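Local atomic coordinates of haemagglutinin I (Physarum polycephalum, PDB entry 3A5P), a protein that agglutinates red blood cells, most likely by binding cell-surface carbohydrate as a lectin, through a small domain of the legume lectin fold. Residues A[3-8]-A[40-45]; A[11-16]-A[78-83]; A[52-57]-A[68-73]. All coordinates share one frame; numbering follows the deposited sequence.

Interaction 1: A[3-8]-A[40-45]; sequences WSVQIV and ITFSEI
Trp-3 reaches across from strand 3-8 to Phe-42, Ser-43 and Glu-44, and its indole carries most of this buried contact. From CB, which is directed at the other segment, CG turns into the position between the backbone N and the carbonyl carbon (chi1 48°), and the two halves of the ring then meet different partners. On the pyrrole side CD1 passes 3.5 Å from Glu-44 OE2, while NE1 donates to that same OE2 over 2.9 Å. The bond is bent, with an angle of 145° at the hydrogen; OE2 lies almost in the indole plane and is approached on its anti side, and the carboxylate plane is tilted 39° from that of the ring. Farther along the ring, CZ3 rests 3.6 Å from Phe-42 CB, and CH2, at the far end, comes to 3.4 Å from Phe-42 O at the indole edge. Phe-42 is in turn touched by Val-5: CG2, anti to the carbonyl carbon, sits over one face of the phenyl ring, 4.2 Å from its centroid, in a CH-pi contact displaced toward the rim. One indole thus combines apolar packing with a polar N-H held at the margin of the core. Arg-30 adds a cation-pi contact to Trp-3, and Ile-56 and Val-32 close round the aromatic cluster. Strand 3-8 belongs to the four-stranded sheet and strand 40-43 to the five-stranded one; their axes run nearly antiparallel, 9.3 Å apart at closest, as facing layers of a beta sandwich.

Interaction 2: A[11-16]-A[78-83]; sequences AGLGAN and ATFTAG
The backbone N atoms of Ala-11 and Leu-13, the two loop residues that touch strand 78-81, both donate to OD1 of Asp-9, and Gly-14 N donates to OD2 of the same carboxylate. The bond to Ala-11 closes an Asx turn, and the three together wrap the start of the loop round the aspartate. Ala-11 N also comes within 3.3 Å of Phe-80 O, but the angle is too poor for a hydrogen bond. Held in this way, Ala-11 directs its methyl group at the end of the strand: CB lies 3.4 Å from Thr-81 C and 3.6 Å from Ala-82 N, pressed against the peptide that joins these two residues, and 4.0 Å from Phe-80 CB. Leu-13 adds a second apolar touch. Its CG stands beside the backbone N (chi1 -78°), and the CD1 branch reaches Phe-80 CD1 at 4.0 Å, the two side chains crossing at about a right angle. The phenyl ring leads on, away from the loop, toward Val-32 and Val-34 of the opposite sheet, and Leu-13 also packs on Val-34. No hydrogen bond joins the segments themselves. The loop is therefore tied down by Asp-9 of the preceding strand, while van der Waals contact of the Ala-11 methyl with a peptide group, and of Leu-13 with the Phe-80 side chain, seats it on the strand end, consistent with an apolar closure at the edge of the sandwich core.

Interaction 3: A[52-57]-A[68-73]; sequences QSWYIT and LGYEGG
Trp-54 pairs with Tyr-70, and Ile-56 with Leu-68, in the open end of the beta hairpin formed by strands 54-60 and 63-70. Both are hydrogen-bonded antiparallel pairs. Ile-56 N donates a hydrogen bond of 2.8 Å to Leu-68 O, and Leu-68 N returns a nearly straight bond of 2.7 Å to Ile-56 O; Trp-54 and Tyr-70 also exchange two bonds, that from Trp-54 N to Tyr-70 O being the longer and more bent. Between them, Tyr-55 and Gly-69 form a non-hydrogen-bonded pair, where Leu-68 O takes a CA-H...O contact from Tyr-55 CA at 3.1 Å. This hairpin forms one margin of the five-stranded sheet of the lectin sandwich, strand 63-70 being outermost within the chain. On the face carrying Trp-54, Ile-56 and Leu-68, the Tyr-70 ring has Trp-54 CB over it, 3.4 Å from the ring centroid, while Ile-56 CG1 touches CE2 at 3.7 Å. The Tyr-70 hydroxyl bonds Val-2 N and donates to a water, which in turn donates to Tyr-55 O. Beyond the strands, Glu-71, bent at chi2 (-68°), folds its carboxylate back to hold Ser-53 twice: OE1 accepts from Ser-53 OG at 2.6 Å on its syn lone pair, and OE2 accepts from Ser-53 N at 2.9 Å, met from above the carboxylate plane.

Interaction 1 lies near the centre of the chain and spans the two sheets of the sandwich; interactions 2 and 3 lie on opposite sides of that centre, their own centres about 25 Å apart. Interaction 1 touches both: strands 3-10 and 74-81 are parallel neighbours, joined by Gln-6 O with Ala-78 N and Val-8 O with Phe-80 N, and strands 40-43 and 54-60 are antiparallel neighbours, joined by Ser-43 O with Thr-57 N. Along the chain, interaction 1 closes before interaction 3 opens, whereas its segments alternate with those of interaction 2; both segments of interaction 3 fall between residues 11-16 and 78-83. Early and late parts of the sequence are thus interwoven within one compact, all-beta lectin domain.

Interaction 1: A[3-8]-A[40-45]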
loop_
_atom_site.group_PDB
_atom_site.type_symbol
_atom_site.label_atom_id
_atom_site.label_comp_id
_atom_site.label_asym_id
_atom_site.label_seq_id
_atom_site.Cartn_x
_atom_site.Cartn_y
_atom_site.Cartn_z
ATOM N N TRP A 3 -5.207 -3.030 -17.729
ATOM C CA TRP A 3 -5.318 -1.611 -17.393
ATOM C C TRP A 3 -4.043 -1.120 -16.739
ATOM O O TRP A 3 -3.272 -1.905 -16.138
ATOM C CB TRP A 3 -6.531 -1.346 -16.483
ATOM C CG TRP A 3 -6.582 -2.325 -15.331
ATOM C CD1 TRP A 3 -7.125 -3.585 -15.351
ATOM C CD2 TRP A 3 -6.026 -2.148 -14.030
ATOM N NE1 TRP A 3 -6.941 -4.195 -14.142
ATOM C CE2 TRP A 3 -6.298 -3.328 -13.299
ATOM C CE3 TRP A 3 -5.340 -1.094 -13.393
ATOM C CZ2 TRP A 3 -5.881 -3.510 -11.981
ATOM C CZ3 TRP A 3 -4.945 -1.267 -12.074
ATOM C CH2 TRP A 3 -5.214 -2.476 -11.380
ATOM N N SER A 4 -3.815 0.180 -16.906
ATOM C CA SER A 4 -2.697 0.883 -16.285
ATOM C C SER A 4 -3.248 1.924 -15.312
ATOM O O SER A 4 -4.468 2.162 -15.274
ATOM C CB SER A 4 -1.828 1.546 -17.354
ATOM O OG SER A 4 -2.551 2.582 -18.004
ATOM N N VAL A 5 -2.348 2.531 -14.529
ATOM C CA VAL A 5 -2.710 3.620 -13.628
ATOM C C VAL A 5 -1.801 4.816 -13.941
ATOM O O VAL A 5 -0.558 4.682 -13.975
ATOM C CB VAL A 5 -2.576 3.244 -12.122
ATOM C CG1 VAL A 5 -2.976 4.435 -11.242
ATOM C CG2 VAL A 5 -3.448 2.022 -11.778
ATOM N N GLN A 6 -2.429 5.966 -14.200
ATOM C CA GLN A 6 -1.710 7.233 -14.421
ATOM C C GLN A 6 -1.887 8.120 -13.203
ATOM O O GLN A 6 -2.962 8.180 -12.628
ATOM C CB GLN A 6 -2.274 7.960 -15.632
ATOM C CG GLN A 6 -1.809 7.370 -16.952
ATOM C CD GLN A 6 -0.382 7.766 -17.255
ATOM O OE1 GLN A 6 -0.005 8.952 -17.141
ATOM N NE2 GLN A 6 0.432 6.787 -17.616
ATOM N N ILE A 7 -0.837 8.824 -12.808
ATOM C CA ILE A 7 -0.945 9.701 -11.636
ATOM C C ILE A 7 -0.625 11.142 -12.037
ATOM O O ILE A 7 0.375 11.402 -12.724
ATOM C CB ILE A 7 -0.082 9.196 -10.440
ATOM C CG1 ILE A 7 1.387 9.046 -10.856
ATOM C CG2 ILE A 7 -0.651 7.861 -9.872
ATOM C CD1 ILE A 7 2.364 8.866 -9.700
ATOM N N VAL A 8 -1.511 12.064 -11.663
ATOM C CA VAL A 8 -1.331 13.486 -11.978
ATOM C C VAL A 8 -1.226 14.200 -10.646
ATOM O O VAL A 8 -2.163 14.152 -9.843
ATOM C CB VAL A 8 -2.510 14.071 -12.830
ATOM C CG1 VAL A 8 -2.336 15.553 -13.053
ATOM C CG2 VAL A 8 -2.642 13.337 -14.180
ATOM N N ILE A 40 -3.741 3.529 -1.752
ATOM C CA ILE A 40 -4.936 3.250 -2.528
ATOM C C ILE A 40 -4.615 2.040 -3.404
ATOM O O ILE A 40 -3.662 2.089 -4.174
ATOM C CB ILE A 40 -5.301 4.458 -3.432
ATOM C CG1 ILE A 40 -5.420 5.756 -2.609
ATOM C CG2 ILE A 40 -6.560 4.155 -4.322
ATOM C CD1 ILE A 40 -5.368 6.993 -3.477
ATOM N N THR A 41 -5.393 0.962 -3.274
ATOM C CA THR A 41 -5.173 -0.258 -4.060
ATOM C C THR A 41 -6.141 -0.323 -5.248
ATOM O O THR A 41 -7.337 -0.063 -5.104
ATOM C CB THR A 41 -5.322 -1.563 -3.183
ATOM O OG1 THR A 41 -4.411 -1.503 -2.081
ATOM C CG2 THR A 41 -5.044 -2.837 -4.025
ATOM N N PHE A 42 -5.597 -0.630 -6.418
ATOM C CA PHE A 42 -6.380 -0.861 -7.630
ATOM C C PHE A 42 -6.233 -2.339 -7.950
ATOM O O PHE A 42 -5.121 -2.846 -8.010
ATOM C CB PHE A 42 -5.802 -0.051 -8.805
ATOM C CG PHE A 42 -5.881 1.436 -8.622
ATOM C CD1 PHE A 42 -6.834 2.180 -9.323
ATOM C CD2 PHE A 42 -5.000 2.099 -7.766
ATOM C CE1 PHE A 42 -6.919 3.572 -9.155
ATOM C CE2 PHE A 42 -5.084 3.486 -7.585
ATOM C CZ PHE A 42 -6.034 4.222 -8.289
ATOM N N SER A 43 -7.342 -3.035 -8.152
ATOM C CA SER A 43 -7.261 -4.484 -8.414
ATOM C C SER A 43 -8.545 -5.011 -9.037
ATOM O O SER A 43 -9.550 -4.295 -9.114
ATOM C CB SER A 43 -6.929 -5.258 -7.117
ATOM O OG SER A 43 -8.030 -5.277 -6.214
ATOM N N GLU A 44 -8.505 -6.273 -9.440
ATOM C CA GLU A 44 -9.649 -6.931 -10.050
ATOM C C GLU A 44 -10.511 -7.716 -9.047
ATOM O O GLU A 44 -11.097 -8.742 -9.397
ATOM C CB GLU A 44 -9.176 -7.777 -11.247
ATOM C CG GLU A 44 -8.594 -6.899 -12.335
ATOM C CD GLU A 44 -8.298 -7.608 -13.651
ATOM O OE1 GLU A 44 -8.343 -8.864 -13.707
ATOM O OE2 GLU A 44 -7.975 -6.891 -14.629
ATOM N N ILE A 45 -10.631 -7.217 -7.818
ATOM C CA ILE A 45 -11.522 -7.856 -6.825
ATOM C C ILE A 45 -12.984 -7.663 -7.225
ATOM O O ILE A 45 -13.443 -6.538 -7.397
ATOM C CB ILE A 45 -11.261 -7.346 -5.390
ATOM C CG1 ILE A 45 -9.894 -7.857 -4.924
ATOM C CG2 ILE A 45 -12.372 -7.816 -4.415
ATOM C CD1 ILE A 45 -9.363 -7.149 -3.710
#

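Interaction 2: A[11-16]-A[78-83]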
loop_
_atom_site.group_PDB
_atom_site.type_symbol
_atom_site.label_atom_id
_atom_site.label_comp_id
_atom_site.label_asym_id
_atom_site.label_seq_id
_atom_site.Cartn_x
_atom_site.Cartn_y
_atom_site.Cartn_z
ATOM N N ALA A 11 -0.931 18.534 -6.466
ATOM C CA ALA A 11 -1.034 18.721 -5.021
ATOM C C ALA A 11 0.307 19.129 -4.412
ATOM O O ALA A 11 0.409 19.353 -3.204
ATOM C CB ALA A 11 -1.561 17.457 -4.360
ATOM N N GLY A 12 1.333 19.221 -5.256
ATOM C CA GLY A 12 2.685 19.543 -4.803
ATOM C C GLY A 12 3.245 18.423 -3.943
ATOM O O GLY A 12 3.996 18.668 -2.992
ATOM N N LEU A 13 2.858 17.184 -4.255
ATOM C CA LEU A 13 3.265 16.068 -3.432
ATOM C C LEU A 13 4.686 15.616 -3.759
ATOM O O LEU A 13 5.374 15.097 -2.883
ATOM C CB LEU A 13 2.272 14.903 -3.558
ATOM C CG LEU A 13 0.965 15.058 -2.770
ATOM C CD1 LEU A 13 -0.069 14.053 -3.298
ATOM C CD2 LEU A 13 1.192 14.906 -1.258
ATOM N N GLY A 14 5.108 15.805 -5.014
ATOM C CA GLY A 14 6.444 15.404 -5.473
ATOM C C GLY A 14 6.770 13.947 -5.193
ATOM O O GLY A 14 5.947 13.058 -5.481
ATOM N N ALA A 15 7.944 13.701 -4.603
ATOM C CA ALA A 15 8.420 12.337 -4.362
ATOM C C ALA A 15 7.648 11.625 -3.258
ATOM O O ALA A 15 7.884 10.449 -3.015
ATOM C CB ALA A 15 9.931 12.316 -4.062
ATOM N N ASN A 16 6.723 12.326 -2.598
ATOM C CA ASN A 16 5.832 11.680 -1.630
ATOM C C ASN A 16 4.824 10.768 -2.307
ATOM O O ASN A 16 4.267 9.872 -1.659
ATOM C CB ASN A 16 5.079 12.692 -0.764
ATOM C CG ASN A 16 5.998 13.414 0.219
ATOM O OD1 ASN A 16 6.892 12.807 0.795
ATOM N ND2 ASN A 16 5.768 14.711 0.414
ATOM N N ALA A 78 -5.466 8.925 -11.651
ATOM C CA ALA A 78 -5.726 9.511 -10.329
ATOM C C ALA A 78 -5.080 10.882 -10.275
ATOM O O ALA A 78 -3.849 10.996 -10.394
ATOM C CB ALA A 78 -5.188 8.610 -9.216
ATOM N N THR A 79 -5.912 11.910 -10.091
ATOM C CA THR A 79 -5.437 13.296 -10.022
ATOM C C THR A 79 -5.494 13.787 -8.579
ATOM O O THR A 79 -6.563 13.790 -7.947
ATOM C CB THR A 79 -6.230 14.261 -10.971
ATOM O OG1 THR A 79 -6.172 13.764 -12.314
ATOM C CG2 THR A 79 -5.635 15.708 -10.935
ATOM N N PHE A 80 -4.339 14.230 -8.090
ATOM C CA PHE A 80 -4.190 14.664 -6.710
ATOM C C PHE A 80 -4.248 16.171 -6.570
ATOM O O PHE A 80 -3.605 16.875 -7.313
ATOM C CB PHE A 80 -2.877 14.112 -6.157
ATOM C CG PHE A 80 -2.916 12.624 -5.980
ATOM C CD1 PHE A 80 -3.197 12.071 -4.727
ATOM C CD2 PHE A 80 -2.751 11.783 -7.080
ATOM C CE1 PHE A 80 -3.258 10.669 -4.573
ATOM C CE2 PHE A 80 -2.833 10.374 -6.947
ATOM C CZ PHE A 80 -3.087 9.834 -5.691
ATOM N N THR A 81 -5.043 16.652 -5.624
ATOM C CA THR A 81 -5.005 18.083 -5.267
ATOM C C THR A 81 -4.851 18.214 -3.752
ATOM O O THR A 81 -5.106 17.244 -3.005
ATOM C CB THR A 81 -6.252 18.831 -5.790
ATOM O OG1 THR A 81 -7.426 18.051 -5.511
ATOM C CG2 THR A 81 -6.112 19.087 -7.313
ATOM N N ALA A 82 -4.443 19.406 -3.313
ATOM C CA ALA A 82 -4.140 19.671 -1.907
ATOM C C ALA A 82 -5.326 19.315 -1.007
ATOM O O ALA A 82 -6.497 19.414 -1.420
ATOM C CB ALA A 82 -3.767 21.143 -1.703
ATOM N N GLY A 83 -5.013 18.900 0.212
ATOM C CA GLY A 83 -6.060 18.446 1.145
ATOM C C GLY A 83 -6.397 16.967 1.015
ATOM O O GLY A 83 -7.431 16.523 1.512
#

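Interaction 3: A[52-57]-A[68-73]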
loop_
_atom_site.group_PDB
_atom_site.type_symbol
_atom_site.label_atom_id
_atom_site.label_comp_id
_atom_site.label_asym_id
_atom_site.label_seq_id
_atom_site.Cartn_x
_atom_site.Cartn_y
_atom_site.Cartn_z
ATOM N N GLN A 52 -19.714 -1.336 -17.906
ATOM C CA GLN A 52 -18.699 -1.586 -18.933
ATOM C C GLN A 52 -18.237 -3.043 -18.941
ATOM O O GLN A 52 -18.475 -3.766 -17.972
ATOM C CB GLN A 52 -17.501 -0.641 -18.774
ATOM C CG GLN A 52 -17.830 0.847 -18.993
ATOM C CD GLN A 52 -18.583 1.487 -17.827
ATOM O OE1 GLN A 52 -18.589 0.969 -16.703
ATOM N NE2 GLN A 52 -19.200 2.644 -18.086
ATOM N N SER A 53 -17.596 -3.461 -20.038
ATOM C CA SER A 53 -17.075 -4.833 -20.192
ATOM C C SER A 53 -16.111 -5.219 -19.071
ATOM O O SER A 53 -16.165 -6.344 -18.555
ATOM C CB SER A 53 -16.335 -5.002 -21.523
ATOM O OG SER A 53 -17.130 -4.617 -22.639
ATOM N N TRP A 54 -15.232 -4.272 -18.704
ATOM C CA TRP A 54 -14.127 -4.533 -17.771
ATOM C C TRP A 54 -14.146 -3.562 -16.606
ATOM O O TRP A 54 -14.717 -2.482 -16.709
ATOM C CB TRP A 54 -12.772 -4.415 -18.484
ATOM C CG TRP A 54 -12.775 -4.976 -19.852
ATOM C CD1 TRP A 54 -12.520 -4.313 -21.011
ATOM C CD2 TRP A 54 -13.084 -6.325 -20.214
ATOM N NE1 TRP A 54 -12.627 -5.172 -22.083
ATOM C CE2 TRP A 54 -12.983 -6.411 -21.619
ATOM C CE3 TRP A 54 -13.427 -7.472 -19.484
ATOM C CZ2 TRP A 54 -13.209 -7.599 -22.311
ATOM C CZ3 TRP A 54 -13.659 -8.650 -20.172
ATOM C CH2 TRP A 54 -13.548 -8.704 -21.573
ATOM N N TYR A 55 -13.488 -3.941 -15.510
ATOM C CA TYR A 55 -13.563 -3.157 -14.291
ATOM C C TYR A 55 -12.232 -3.112 -13.530
ATOM O O TYR A 55 -11.346 -3.956 -13.725
ATOM C CB TYR A 55 -14.696 -3.663 -13.379
ATOM C CG TYR A 55 -14.384 -4.991 -12.720
ATOM C CD1 TYR A 55 -13.732 -5.038 -11.486
ATOM C CD2 TYR A 55 -14.700 -6.204 -13.356
ATOM C CE1 TYR A 55 -13.402 -6.257 -10.886
ATOM C CE2 TYR A 55 -14.391 -7.438 -12.752
ATOM C CZ TYR A 55 -13.738 -7.451 -11.526
ATOM O OH TYR A 55 -13.421 -8.639 -10.902
ATOM N N ILE A 56 -12.119 -2.085 -12.691
ATOM C CA ILE A 56 -11.021 -1.918 -11.740
ATOM C C ILE A 56 -11.667 -1.501 -10.414
ATOM O O ILE A 56 -12.377 -0.483 -10.352
ATOM C CB ILE A 56 -10.028 -0.812 -12.175
ATOM C CG1 ILE A 56 -9.551 -1.036 -13.618
ATOM C CG2 ILE A 56 -8.801 -0.786 -11.184
ATOM C CD1 ILE A 56 -8.831 0.209 -14.251
ATOM N N THR A 57 -11.421 -2.287 -9.372
ATOM C CA THR A 57 -11.915 -1.994 -8.024
ATOM C C THR A 57 -10.875 -1.194 -7.247
ATOM O O THR A 57 -9.677 -1.444 -7.359
ATOM C CB THR A 57 -12.252 -3.271 -7.285
ATOM O OG1 THR A 57 -13.288 -3.936 -8.015
ATOM C CG2 THR A 57 -12.729 -2.962 -5.869
ATOM N N LEU A 68 -14.478 1.153 -10.999
ATOM C CA LEU A 68 -14.372 1.855 -12.271
ATOM C C LEU A 68 -14.593 0.856 -13.409
ATOM O O LEU A 68 -14.257 -0.322 -13.277
ATOM C CB LEU A 68 -12.962 2.407 -12.436
ATOM C CG LEU A 68 -12.280 3.078 -11.223
ATOM C CD1 LEU A 68 -10.771 3.163 -11.448
ATOM C CD2 LEU A 68 -12.869 4.457 -11.034
ATOM N N GLY A 69 -15.125 1.342 -14.521
ATOM C CA GLY A 69 -15.312 0.519 -15.721
ATOM C C GLY A 69 -14.487 1.037 -16.883
ATOM O O GLY A 69 -14.127 2.239 -16.945
ATOM N N TYR A 70 -14.180 0.136 -17.806
ATOM C CA TYR A 70 -13.462 0.517 -19.015
ATOM C C TYR A 70 -13.734 -0.433 -20.184
ATOM O O TYR A 70 -14.174 -1.579 -20.008
ATOM C CB TYR A 70 -11.939 0.658 -18.742
ATOM C CG TYR A 70 -11.195 -0.646 -18.499
ATOM C CD1 TYR A 70 -10.605 -1.345 -19.562
ATOM C CD2 TYR A 70 -11.080 -1.190 -17.205
ATOM C CE1 TYR A 70 -9.919 -2.536 -19.357
ATOM C CE2 TYR A 70 -10.388 -2.408 -16.985
ATOM C CZ TYR A 70 -9.818 -3.072 -18.077
ATOM O OH TYR A 70 -9.155 -4.263 -17.897
ATOM N N GLU A 71 -13.494 0.090 -21.377
ATOM C CA GLU A 71 -13.477 -0.689 -22.597
ATOM C C GLU A 71 -12.065 -0.595 -23.157
ATOM O O GLU A 71 -11.333 0.353 -22.853
ATOM C CB GLU A 71 -14.477 -0.110 -23.608
ATOM C CG GLU A 71 -15.908 -0.032 -23.116
ATOM C CD GLU A 71 -16.551 -1.401 -22.914
ATOM O OE1 GLU A 71 -16.031 -2.407 -23.466
ATOM O OE2 GLU A 71 -17.571 -1.457 -22.196
ATOM N N GLY A 72 -11.687 -1.563 -23.988
ATOM C CA GLY A 72 -10.357 -1.586 -24.597
ATOM C C GLY A 72 -9.273 -1.729 -23.538
ATOM O O GLY A 72 -9.491 -2.392 -22.523
ATOM N N GLY A 73 -8.122 -1.098 -23.766
ATOM C CA GLY A 73 -7.058 -1.033 -22.767
ATOM C C GLY A 73 -7.342 0.098 -21.788
ATOM O O GLY A 73 -7.315 1.272 -22.163
HETATM O O HOH W 1 -9.969 -5.436 -15.514
#